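Local coordinates for protein pectinesterase inhibitor (PDB 1XG2) that inhibits the plant cell-wall enzyme pectin methylesterase by binding to it as a four-helix bundle, and may take part in regulating fruit ripening, at residues B[4-9]-B[27-32]; B[16-21]-B[136-141]; B[58-63]-B[67-72]; B[113-118]-B[127-132]. All coordinates share one frame; numbering follows the deposited sequence. Where two conformers were deposited one is given.

Contact 1 of 4, residues B[4-9]-B[27-32]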
loop_
_atom_site.group_PDB
_atom_site.type_symbol
_atom_site.label_atom_id
_atom_site.label_comp_id
_atom_site.label_asym_id
_atom_site.label_seq_id
_atom_site.Cartn_x
_atom_site.Cartn_y
_atom_site.Cartn_z
ATOM N N HIS B 4 13.129 32.135 -7.945
ATOM C CA HIS B 4 13.302 31.309 -9.144
ATOM C C HIS B 4 12.912 29.854 -8.891
ATOM O O HIS B 4 12.529 29.136 -9.827
ATOM C CB HIS B 4 14.743 31.391 -9.704
ATOM C CG HIS B 4 15.755 30.611 -8.923
ATOM N ND1 HIS B 4 16.070 30.900 -7.612
ATOM C CD2 HIS B 4 16.552 29.574 -9.281
ATOM C CE1 HIS B 4 16.998 30.062 -7.192
ATOM N NE2 HIS B 4 17.313 29.252 -8.189
ATOM N N LEU B 5 12.999 29.422 -7.637
ATOM C CA LEU B 5 12.635 28.049 -7.283
ATOM C C LEU B 5 11.154 27.771 -7.565
ATOM O O LEU B 5 10.800 26.652 -7.916
ATOM C CB LEU B 5 12.971 27.741 -5.822
ATOM C CG LEU B 5 14.461 27.757 -5.468
ATOM C CD1 LEU B 5 14.674 27.552 -3.972
ATOM C CD2 LEU B 5 15.221 26.699 -6.287
ATOM N N ILE B 6 10.303 28.787 -7.421
ATOM C CA ILE B 6 8.869 28.644 -7.711
ATOM C C ILE B 6 8.641 28.225 -9.142
ATOM O O ILE B 6 7.734 27.451 -9.404
ATOM C CB ILE B 6 8.090 29.940 -7.376
ATOM C CG1 ILE B 6 7.980 30.087 -5.858
ATOM C CG2 ILE B 6 6.687 29.945 -8.000
ATOM C CD1 ILE B 6 7.635 31.500 -5.399
ATOM N N SER B 7 9.465 28.709 -10.071
ATOM C CA SER B 7 9.343 28.319 -11.476
ATOM C C SER B 7 9.711 26.860 -11.744
ATOM O O SER B 7 9.317 26.304 -12.767
ATOM C CB SER B 7 10.174 29.243 -12.379
ATOM O OG SER B 7 11.549 28.932 -12.228
ATOM N N GLU B 8 10.457 26.244 -10.832
ATOM C CA GLU B 8 10.743 24.812 -10.921
ATOM C C GLU B 8 9.732 23.927 -10.218
ATOM O O GLU B 8 9.654 22.729 -10.506
ATOM C CB GLU B 8 12.114 24.514 -10.326
ATOM C CG GLU B 8 13.253 25.213 -11.037
ATOM C CD GLU B 8 14.594 24.757 -10.496
ATOM O OE1 GLU B 8 15.429 25.614 -10.191
ATOM O OE2 GLU B 8 14.780 23.533 -10.366
ATOM N N ILE B 9 8.994 24.495 -9.270
ATOM C CA ILE B 9 8.076 23.718 -8.444
ATOM C C ILE B 9 6.682 23.705 -9.036
ATOM O O ILE B 9 6.165 22.656 -9.397
ATOM C CB ILE B 9 8.043 24.275 -7.003
ATOM C CG1 ILE B 9 9.411 24.119 -6.338
ATOM C CG2 ILE B 9 7.018 23.525 -6.167
ATOM C CD1 ILE B 9 9.565 24.971 -5.072
ATOM N N PRO B 27 5.056 35.690 3.232
ATOM C CA PRO B 27 5.622 37.045 3.113
ATOM C C PRO B 27 7.142 37.042 2.885
ATOM O O PRO B 27 7.678 37.985 2.300
ATOM C CB PRO B 27 5.292 37.697 4.467
ATOM C CG PRO B 27 4.979 36.563 5.386
ATOM C CD PRO B 27 4.404 35.473 4.536
ATOM N N ARG B 28 7.707 35.987 3.206
ATOM C CA ARG B 28 9.160 35.844 3.106
ATOM C C ARG B 28 9.577 34.780 2.079
ATOM O O ARG B 28 10.746 34.612 1.760
ATOM C CB ARG B 28 9.698 35.472 4.489
ATOM C CG ARG B 28 10.042 36.701 5.329
ATOM C CD ARG B 28 9.874 36.436 6.830
ATOM N N SER B 29 8.806 34.661 1.136
ATOM C CA SER B 29 9.069 33.710 0.051
ATOM C C SER B 29 10.475 33.833 -0.569
ATOM O O SER B 29 11.163 32.829 -0.746
ATOM C CB SER B 29 8.030 33.867 -1.058
ATOM O OG SER B 29 8.414 33.099 -2.191
ATOM N N ALA B 30 10.899 35.057 -0.887
ATOM C CA ALA B 30 12.159 35.264 -1.612
ATOM C C ALA B 30 13.410 34.828 -0.826
ATOM O O ALA B 30 14.443 34.494 -1.418
ATOM C CB ALA B 30 12.284 36.739 -2.051
ATOM N N SER B 31 13.321 34.839 0.500
ATOM C CA SER B 31 14.434 34.413 1.350
ATOM C C SER B 31 14.536 32.880 1.536
ATOM O O SER B 31 15.470 32.395 2.190
ATOM C CB SER B 31 14.325 35.107 2.719
ATOM O OG SER B 31 13.323 34.502 3.527
ATOM N N LYS B 32 13.599 32.120 0.964
ATOM C CA LYS B 32 13.511 30.669 1.219
ATOM C C LYS B 32 14.293 29.846 0.202
ATOM O O LYS B 32 14.196 30.068 -0.996
ATOM C CB LYS B 32 12.046 30.195 1.202
ATOM C CG LYS B 32 11.135 30.883 2.199
ATOM C CD LYS B 32 11.412 30.447 3.636
ATOM C CE LYS B 32 10.576 31.259 4.627
ATOM N NZ LYS B 32 9.286 30.615 4.943
#

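Contact 2 of 4, residues B[16-21]-B[136-141]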
loop_
_atom_site.group_PDB
_atom_site.type_symbol
_atom_site.label_atom_id
_atom_site.label_comp_id
_atom_site.label_asym_id
_atom_site.label_seq_id
_atom_site.Cartn_x
_atom_site.Cartn_y
_atom_site.Cartn_z
ATOM N N PRO B 16 -0.835 23.916 -10.630
ATOM C CA PRO B 16 0.097 25.051 -10.572
ATOM C C PRO B 16 -0.509 26.346 -10.036
ATOM O O PRO B 16 0.197 27.123 -9.412
ATOM C CB PRO B 16 0.531 25.218 -12.044
ATOM C CG PRO B 16 0.351 23.875 -12.633
ATOM C CD PRO B 16 -0.896 23.323 -11.984
ATOM N N SER B 17 -1.783 26.604 -10.294
ATOM C CA SER B 17 -2.405 27.827 -9.801
ATOM C C SER B 17 -2.448 27.824 -8.279
ATOM O O SER B 17 -2.142 28.826 -7.641
ATOM C CB SER B 17 -3.815 27.987 -10.359
ATOM O OG SER B 17 -3.747 28.146 -11.760
ATOM N N LEU B 18 -2.827 26.686 -7.705
ATOM C CA LEU B 18 -2.916 26.553 -6.260
ATOM C C LEU B 18 -1.532 26.607 -5.634
ATOM O O LEU B 18 -1.335 27.264 -4.620
ATOM C CB LEU B 18 -3.621 25.261 -5.862
ATOM C CG LEU B 18 -3.746 25.084 -4.345
ATOM C CD1 LEU B 18 -4.510 26.242 -3.676
ATOM C CD2 LEU B 18 -4.414 23.737 -4.026
ATOM N N CYS B 19 -0.581 25.924 -6.250
ATOM C CA CYS B 19 0.803 25.974 -5.813
ATOM C C CYS B 19 1.306 27.413 -5.700
ATOM O O CYS B 19 1.857 27.796 -4.670
ATOM C CB CYS B 19 1.681 25.165 -6.774
ATOM S SG CYS B 19 3.453 25.229 -6.419
ATOM N N LEU B 20 1.096 28.209 -6.750
ATOM C CA LEU B 20 1.511 29.612 -6.747
ATOM C C LEU B 20 0.851 30.395 -5.619
ATOM O O LEU B 20 1.508 31.106 -4.891
ATOM C CB LEU B 20 1.206 30.272 -8.100
ATOM C CG LEU B 20 1.634 31.743 -8.211
ATOM C CD1 LEU B 20 3.144 31.875 -8.032
ATOM C CD2 LEU B 20 1.175 32.345 -9.543
ATOM N N GLN B 21 -0.452 30.243 -5.475
ATOM C CA GLN B 21 -1.202 30.919 -4.433
ATOM C C GLN B 21 -0.641 30.569 -3.049
ATOM O O GLN B 21 -0.450 31.448 -2.208
ATOM C CB GLN B 21 -2.667 30.519 -4.565
ATOM C CG GLN B 21 -3.642 31.151 -3.619
ATOM C CD GLN B 21 -5.052 30.619 -3.892
ATOM O OE1 GLN B 21 -5.756 30.175 -2.972
ATOM N NE2 GLN B 21 -5.434 30.600 -5.173
ATOM N N LEU B 136 -6.060 18.522 -0.595
ATOM C CA LEU B 136 -4.957 17.886 0.106
ATOM C C LEU B 136 -4.019 17.260 -0.906
ATOM O O LEU B 136 -2.812 17.305 -0.735
ATOM C CB LEU B 136 -5.447 16.811 1.063
ATOM C CG LEU B 136 -4.322 16.154 1.866
ATOM C CD1 LEU B 136 -3.531 17.202 2.617
ATOM C CD2 LEU B 136 -4.898 15.100 2.822
ATOM N N GLU B 137 -4.587 16.661 -1.944
ATOM C CA GLU B 137 -3.794 16.023 -2.990
ATOM C C GLU B 137 -2.903 17.059 -3.672
ATOM O O GLU B 137 -1.699 16.844 -3.833
ATOM C CB GLU B 137 -4.697 15.327 -4.009
ATOM C CG GLU B 137 -5.305 14.020 -3.525
ATOM C CD GLU B 137 -6.238 13.392 -4.544
ATOM O OE1 GLU B 137 -6.550 14.044 -5.561
ATOM O OE2 GLU B 137 -6.664 12.244 -4.328
ATOM N N ASP B 138 -3.483 18.203 -4.025
ATOM C CA ASP B 138 -2.745 19.279 -4.699
ATOM C C ASP B 138 -1.629 19.825 -3.803
ATOM O O ASP B 138 -0.512 20.103 -4.263
ATOM C CB ASP B 138 -3.706 20.398 -5.133
ATOM C CG ASP B 138 -4.693 19.949 -6.202
ATOM O OD1 ASP B 138 -5.718 20.648 -6.452
ATOM O OD2 ASP B 138 -4.533 18.904 -6.856
ATOM N N LEU B 139 -1.928 19.981 -2.517
ATOM C CA LEU B 139 -0.975 20.531 -1.573
ATOM C C LEU B 139 0.160 19.562 -1.300
ATOM O O LEU B 139 1.316 19.975 -1.201
ATOM C CB LEU B 139 -1.664 20.892 -0.257
ATOM C CG LEU B 139 -2.625 22.073 -0.402
ATOM C CD1 LEU B 139 -3.341 22.365 0.914
ATOM C CD2 LEU B 139 -1.897 23.291 -0.939
ATOM N N CYS B 140 -0.182 18.283 -1.173
ATOM C CA CYS B 140 0.821 17.243 -0.928
ATOM C C CYS B 140 1.730 17.097 -2.144
ATOM O O CYS B 140 2.915 16.768 -2.023
ATOM C CB CYS B 140 0.156 15.920 -0.597
ATOM S SG CYS B 140 -0.491 15.793 1.091
ATOM N N ASP B 141 1.180 17.359 -3.323
ATOM C CA ASP B 141 1.970 17.304 -4.543
ATOM C C ASP B 141 3.069 18.381 -4.566
ATOM O O ASP B 141 4.147 18.148 -5.105
ATOM C CB ASP B 141 1.071 17.422 -5.759
ATOM C CG ASP B 141 1.707 16.864 -6.997
ATOM O OD1 ASP B 141 2.399 15.820 -6.921
ATOM O OD2 ASP B 141 1.550 17.384 -8.101
#

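Contact 3 of 4, residues B[58-63]-B[67-72]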
loop_
_atom_site.group_PDB
_atom_site.type_symbol
_atom_site.label_atom_id
_atom_site.label_comp_id
_atom_site.label_asym_id
_atom_site.label_seq_id
_atom_site.Cartn_x
_atom_site.Cartn_y
_atom_site.Cartn_z
ATOM N N SER B 58 -17.903 16.629 11.277
ATOM C CA SER B 58 -19.168 17.368 11.194
ATOM C C SER B 58 -20.178 16.656 10.287
ATOM O O SER B 58 -21.354 16.545 10.639
ATOM C CB SER B 58 -18.900 18.823 10.750
ATOM O OG SER B 58 -20.070 19.622 10.774
ATOM N N LEU B 59 -19.720 16.128 9.149
ATOM C CA LEU B 59 -20.574 15.360 8.238
ATOM C C LEU B 59 -21.116 14.071 8.869
ATOM O O LEU B 59 -22.277 13.716 8.658
ATOM C CB LEU B 59 -19.814 15.025 6.948
ATOM C CG LEU B 59 -19.486 16.231 6.064
ATOM C CD1 LEU B 59 -18.470 15.889 4.982
ATOM C CD2 LEU B 59 -20.755 16.781 5.430
ATOM N N THR B 60 -20.258 13.386 9.622
ATOM C CA THR B 60 -20.605 12.192 10.393
ATOM C C THR B 60 -21.696 12.496 11.429
ATOM O O THR B 60 -22.654 11.746 11.577
ATOM C CB THR B 60 -19.339 11.670 11.136
ATOM O OG1 THR B 60 -18.348 11.241 10.187
ATOM C CG2 THR B 60 -19.642 10.419 11.946
ATOM N N ASN B 61 -21.523 13.608 12.136
ATOM C CA ASN B 61 -22.403 14.020 13.228
ATOM C C ASN B 61 -23.841 14.331 12.772
ATOM O O ASN B 61 -24.741 14.486 13.610
ATOM C CB ASN B 61 -21.783 15.243 13.915
ATOM C CG ASN B 61 -22.421 15.560 15.260
ATOM O OD1 ASN B 61 -22.396 14.745 16.181
ATOM N ND2 ASN B 61 -22.973 16.764 15.381
ATOM N N GLN B 62 -24.064 14.444 11.461
ATOM C CA GLN B 62 -25.406 14.683 10.919
ATOM C C GLN B 62 -25.918 13.516 10.066
ATOM O O GLN B 62 -26.938 13.629 9.395
ATOM C CB GLN B 62 -25.422 15.973 10.096
ATOM C CG GLN B 62 -24.472 15.993 8.908
ATOM C CD GLN B 62 -24.823 17.054 7.902
ATOM O OE1 GLN B 62 -25.895 17.002 7.288
ATOM N NE2 GLN B 62 -23.916 18.016 7.705
ATOM N N ALA B 63 -25.185 12.408 10.084
ATOM C CA ALA B 63 -25.512 11.240 9.281
ATOM C C ALA B 63 -26.088 10.143 10.167
ATOM O O ALA B 63 -25.677 9.975 11.315
ATOM C CB ALA B 63 -24.261 10.722 8.568
ATOM N N LYS B 67 -24.047 2.952 5.917
ATOM C CA LYS B 67 -23.062 2.838 4.842
ATOM C C LYS B 67 -22.301 4.148 4.679
ATOM O O LYS B 67 -21.076 4.158 4.556
ATOM C CB LYS B 67 -23.725 2.448 3.523
ATOM C CG LYS B 67 -22.739 1.993 2.436
ATOM C CD LYS B 67 -23.481 1.472 1.207
ATOM C CE LYS B 67 -22.576 1.343 -0.005
ATOM N NZ LYS B 67 -23.090 0.355 -1.012
ATOM N N LEU B 68 -23.042 5.250 4.692
ATOM C CA LEU B 68 -22.454 6.573 4.580
ATOM C C LEU B 68 -21.517 6.842 5.751
ATOM O O LEU B 68 -20.417 7.352 5.557
ATOM C CB LEU B 68 -23.551 7.645 4.513
ATOM C CG LEU B 68 -23.078 9.099 4.424
ATOM C CD1 LEU B 68 -22.240 9.370 3.157
ATOM C CD2 LEU B 68 -24.285 10.029 4.485
ATOM N N LYS B 69 -21.958 6.494 6.960
ATOM C CA LYS B 69 -21.154 6.686 8.158
ATOM C C LYS B 69 -19.853 5.886 8.084
ATOM O O LYS B 69 -18.816 6.344 8.553
ATOM C CB LYS B 69 -21.932 6.281 9.402
ATOM C CG LYS B 69 -23.106 7.204 9.702
ATOM C CD LYS B 69 -23.691 6.943 11.081
ATOM C CE LYS B 69 -22.861 7.613 12.170
ATOM N NZ LYS B 69 -22.856 6.800 13.425
ATOM N N GLY B 70 -19.922 4.694 7.506
ATOM C CA GLY B 70 -18.736 3.864 7.319
ATOM C C GLY B 70 -17.754 4.493 6.335
ATOM O O GLY B 70 -16.549 4.349 6.492
ATOM N N ARG B 71 -18.271 5.170 5.314
ATOM C CA ARG B 71 -17.435 5.910 4.372
ATOM C C ARG B 71 -16.747 7.089 5.057
ATOM O O ARG B 71 -15.521 7.287 4.917
ATOM C CB ARG B 71 -18.239 6.346 3.150
ATOM C CG ARG B 71 -18.662 5.172 2.308
ATOM C CD ARG B 71 -19.592 5.513 1.166
ATOM N NE ARG B 71 -19.742 4.358 0.299
ATOM C CZ ARG B 71 -20.049 4.404 -0.986
ATOM N NH1 ARG B 71 -20.118 3.275 -1.672
ATOM N NH2 ARG B 71 -20.317 5.552 -1.587
ATOM N N TYR B 72 -17.503 7.846 5.849
ATOM C CA TYR B 72 -16.914 8.944 6.599
ATOM C C TYR B 72 -15.883 8.453 7.610
ATOM O O TYR B 72 -14.882 9.120 7.846
ATOM C CB TYR B 72 -17.975 9.738 7.347
ATOM C CG TYR B 72 -18.926 10.548 6.491
ATOM C CD1 TYR B 72 -20.245 10.757 6.906
ATOM C CD2 TYR B 72 -18.511 11.139 5.290
ATOM C CE1 TYR B 72 -21.128 11.512 6.146
ATOM C CE2 TYR B 72 -19.384 11.883 4.521
ATOM C CZ TYR B 72 -20.694 12.079 4.955
ATOM O OH TYR B 72 -21.563 12.831 4.186
HETATM O O HOH W 1 -23.367 13.856 6.083
#

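Contact 4 of 4, residues B[113-118]-B[127-132]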
loop_
_atom_site.group_PDB
_atom_site.type_symbol
_atom_site.label_atom_id
_atom_site.label_comp_id
_atom_site.label_asym_id
_atom_site.label_seq_id
_atom_site.Cartn_x
_atom_site.Cartn_y
_atom_site.Cartn_z
ATOM N N GLY B 113 -7.023 10.364 -1.336
ATOM C CA GLY B 113 -7.404 9.510 -2.445
ATOM C C GLY B 113 -8.178 8.285 -2.011
ATOM O O GLY B 113 -9.057 7.801 -2.731
ATOM N N THR B 114 -7.856 7.779 -0.829
ATOM C CA THR B 114 -8.557 6.629 -0.279
ATOM C C THR B 114 -9.966 7.037 0.160
ATOM O O THR B 114 -10.909 6.276 0.010
ATOM C CB THR B 114 -7.774 6.059 0.897
ATOM O OG1 THR B 114 -6.481 5.611 0.440
ATOM C CG2 THR B 114 -8.449 4.817 1.442
ATOM N N CYS B 115 -10.097 8.247 0.697
ATOM C CA CYS B 115 -11.421 8.803 0.980
ATOM C C CYS B 115 -12.229 8.829 -0.314
ATOM O O CYS B 115 -13.345 8.303 -0.361
ATOM C CB CYS B 115 -11.302 10.191 1.589
ATOM S SG CYS B 115 -12.898 10.913 2.028
ATOM N N GLU B 116 -11.631 9.381 -1.377
ATOM C CA GLU B 116 -12.259 9.466 -2.698
ATOM C C GLU B 116 -12.688 8.103 -3.228
ATOM O O GLU B 116 -13.821 7.942 -3.700
ATOM C CB GLU B 116 -11.289 10.082 -3.726
ATOM C CG GLU B 116 -11.086 11.576 -3.600
ATOM C CD GLU B 116 -12.331 12.365 -3.957
ATOM O OE1 GLU B 116 -12.851 13.071 -3.084
ATOM O OE2 GLU B 116 -12.785 12.265 -5.102
ATOM N N ASP B 117 -11.780 7.135 -3.163
ATOM C CA ASP B 117 -12.062 5.774 -3.620
ATOM C C ASP B 117 -13.189 5.097 -2.825
ATOM O O ASP B 117 -13.850 4.212 -3.353
ATOM C CB ASP B 117 -10.847 4.876 -3.482
ATOM C CG ASP B 117 -9.693 5.260 -4.397
ATOM O OD1 ASP B 117 -9.877 5.929 -5.427
ATOM O OD2 ASP B 117 -8.544 4.897 -4.124
ATOM N N SER B 118 -13.388 5.494 -1.570
ATOM C CA SER B 118 -14.412 4.885 -0.715
ATOM C C SER B 118 -15.831 5.332 -1.072
ATOM O O SER B 118 -16.809 4.734 -0.611
ATOM C CB SER B 118 -14.147 5.220 0.755
ATOM O OG SER B 118 -12.886 4.717 1.176
ATOM N N THR B 127 -19.927 17.350 -2.044
ATOM C CA THR B 127 -19.037 18.233 -2.787
ATOM C C THR B 127 -17.950 18.842 -1.916
ATOM O O THR B 127 -16.800 18.900 -2.337
ATOM C CB THR B 127 -19.845 19.350 -3.461
ATOM O OG1 THR B 127 -20.736 18.760 -4.414
ATOM C CG2 THR B 127 -18.935 20.230 -4.309
ATOM N N GLN B 128 -18.314 19.281 -0.712
ATOM C CA GLN B 128 -17.368 19.868 0.245
ATOM C C GLN B 128 -16.168 18.947 0.506
ATOM O O GLN B 128 -15.021 19.394 0.597
ATOM C CB GLN B 128 -18.068 20.143 1.582
ATOM C CG GLN B 128 -17.211 20.923 2.566
ATOM C CD GLN B 128 -17.862 21.206 3.918
ATOM O OE1 GLN B 128 -17.435 22.136 4.600
ATOM N NE2 GLN B 128 -18.848 20.406 4.324
ATOM N N LEU B 129 -16.450 17.664 0.673
ATOM C CA LEU B 129 -15.403 16.689 0.963
ATOM C C LEU B 129 -14.616 16.359 -0.304
ATOM O O LEU B 129 -13.399 16.207 -0.254
ATOM C CB LEU B 129 -16.020 15.438 1.576
ATOM C CG LEU B 129 -15.066 14.323 1.998
ATOM C CD1 LEU B 129 -14.012 14.846 2.941
ATOM C CD2 LEU B 129 -15.877 13.201 2.642
ATOM N N HIS B 130 -15.302 16.218 -1.435
ATOM C CA HIS B 130 -14.611 16.000 -2.701
ATOM C C HIS B 130 -13.576 17.117 -2.920
ATOM O O HIS B 130 -12.425 16.842 -3.232
ATOM C CB HIS B 130 -15.605 15.884 -3.867
ATOM C CG HIS B 130 -14.954 15.820 -5.211
ATOM N ND1 HIS B 130 -13.958 14.918 -5.510
ATOM C CD2 HIS B 130 -15.148 16.553 -6.334
ATOM C CE1 HIS B 130 -13.570 15.094 -6.762
ATOM N NE2 HIS B 130 -14.276 16.080 -7.284
ATOM N N GLN B 131 -13.961 18.369 -2.680
ATOM C CA GLN B 131 -13.040 19.485 -2.895
ATOM C C GLN B 131 -11.879 19.464 -1.911
ATOM O O GLN B 131 -10.736 19.762 -2.286
ATOM C CB GLN B 131 -13.770 20.832 -2.847
ATOM C CG GLN B 131 -14.680 21.078 -4.061
ATOM C CD GLN B 131 -13.917 21.154 -5.374
ATOM O OE1 GLN B 131 -13.026 21.992 -5.534
ATOM N NE2 GLN B 131 -14.251 20.273 -6.307
ATOM N N ALA B 132 -12.165 19.095 -0.666
ATOM C CA ALA B 132 -11.151 19.041 0.384
ATOM C C ALA B 132 -10.114 17.942 0.102
ATOM O O ALA B 132 -8.937 18.152 0.354
ATOM C CB ALA B 132 -11.817 18.845 1.766
#

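Contact 1 of 4, residues B[4-9]-B[27-32]
I6 reaches S29 because its CG1 branch stands beside its own backbone N (chi1 -73°) and then runs on extended, which carries CD1 across to the loop. S29 answers with OG anti to its backbone N (chi1 171°). The two meet end to end, I6 CD1 lying 3.7 Å from S29 OG. A methyl against a hydroxyl oxygen is plain van der Waals packing, and it adds no polar bond.

The second touch is of the same weak kind. L5 also places CG beside its backbone N, and its CD1 methyl comes 3.9 Å from the backbone O of K32. The K32 side chain leads away from the helix, and its NZ forms a salt bridge with D26. L5 therefore meets the K32 backbone, and the amine points elsewhere.

The loop has its own internal bonds. S29, A30 and S31 form a short 3-10 segment. R28 O is gripped twice by S31, from N at 2.9 Å and from OG at 3.1 Å. In the helix, S7 OG turns back to H4 O at 2.6 Å. The buried area is small, 89 Å², so the two segments only brush each other. N3 does more to tie them: its ND2 donates to S29 O and K32 O, while its OD1 takes the N-H of L5.

The contact lies at one end of the inhibitor. Around it, L5 also packs on L34 and L37 of helix 34-60, I6 on L20 and L23 of helix 16-24, and I9 on V145, I146 and L149 of helix 127-149.

Contact 2 of 4, residues B[16-21]-B[136-141]
L18 carries this contact, with D138 and L139 receiving it. Its CB starts toward helix 127-149. CG lies anti to the backbone N (chi1 -180°), which extends the side chain across the gap between the helices. Of the two methyls, CD2 does the touching. L18 CD2 sits 3.6 Å from D138 CB and 4.0 Å from L139 CD2, with D138 OD1 slightly farther at 4.1 Å. The L18 side chain crosses both partners at about a right angle. One methyl thus rests against the aliphatic base of an aspartate and the end of a leucine.

The D138 carboxylate takes its hydrogen bond elsewhere: OD1 accepts from N15 ND2. N15 OD1 in turn accepts from the backbone N of L18. N15 therefore links the two residues that pack here. The contact is made mainly by aliphatic carbons and buries 115 Å².

Next to L18, C19 forms a disulfide with C10, which ties helix 16-24 to the chain just after helix 4-9. The packing joins the short N-terminal helix 16-24 to helix 127-149 of the bundle. L139 extends that packing to I44, A45 and S48 of helix 34-60, while L136 and C140 touch helix 98-118.

Contact 3 of 4, residues B[58-63]-B[67-72]
A type I beta turn runs from T60 to A63, closed by A63 N to T60 O at 3.0 Å, and the chain soon enters helix 66-95. Y72 packs its ring against L59 and A63. L59 CB lies over one face of the Y72 ring, 3.9 Å from the centroid and 20° off the normal, a CH-pi contact displaced toward the rim. A63 CB comes to the ring edge, 4.0 Å from Y72 CE1. T60 was modelled in two conformers, so the close approach of its OG1 to Y72 CB is doubtful. In one of them OG1 bonds to I56 O.

A water bridges the L59 carbonyl and the Y72 hydroxyl. It donates to L59 O at 2.8 Å and hydrogen-bonds Y72 OH at the same distance. The phenol is thus linked to the backbone of L59.

K69 lies along the outside. Its chain bends at chi3 and chi4, and K69 CD passes 3.6 Å from A63 O. L68 CD2 reaches A63 CB at 4.1 Å.

This is the helical hairpin between helices 34-60 and 66-95, at one end of the bundle. Y72 also packs on P126. R71 bonds to the carbonyls of E120 and G121 in the loop between helices 98-118 and 127-149, and touches T78 of the pectinesterase chain.

Contact 4 of 4, residues B[113-118]-B[127-132]
E116 and H130 face each other where the axes of segments 113-118 and 127-132 approach to 10.0 Å, with 144° between their directions. Their side chains cross at about a right angle. The flat groups are only partly aligned, with carboxylate and ring planes 36° apart. The carboxylate meets the edge of the imidazole at ND1, which donates to both oxygens. The bond from H130 ND1 to E116 OE2 is the shorter at 2.9 Å, but bent, with 134° at the hydrogen. It comes in on the syn side, but well out of the carboxylate plane. The bond from H130 ND1 to E116 OE1 is straighter yet longer, 3.2 Å, and weak.

E116 gets there by folding. Its chain is bent at chi2, which turns the carboxylate toward helix 127-149. H130 sends its ring out with CG anti to the backbone N, and that brings ND1 to the carboxylate.

One step along each helix, the contact turns apolar. C115 SG rests 3.8 Å from L129 CD2 and 4.0 Å from L129 CG. The sulfur also belongs to the disulfide with C75, so L129 packs against a cross-link between helices 98-118 and 66-95. L129 continues onto T52 and I56 of helix 34-60. I125 of the connecting loop touches both E116 and H130.

On helix 98-118, D117 makes a salt bridge to K224 and T114 a hydrogen bond to H137, both residues of the pectinesterase chain.

The E116 carboxylate would probably favour a protonated H130, and the nearby D133 adds negative charge beside E116 OE1.

Contact 2 lies nearest the centre of the chain, with contact 4 a little farther out. Contact 1 is at one end of the fold and contact 3 at the other, about 40 Å apart between centres. Contact 3 is a surface contact; the other three are partly buried. Contacts 2 and 4 share helix 127-149 and touch where E137 packs on G113. Contacts 1 and 2 meet through the short N-terminal helices, I9 on C19 and I6 on L20. Contacts 3 and 4 meet through Y72 and L59, both packed on L129. The chemistry differs: methyls against oxygens in contact 1, a methyl against carbons in contact 2, an aromatic ring with a bridging water in contact 3, and a histidine-carboxylate pair in contact 4.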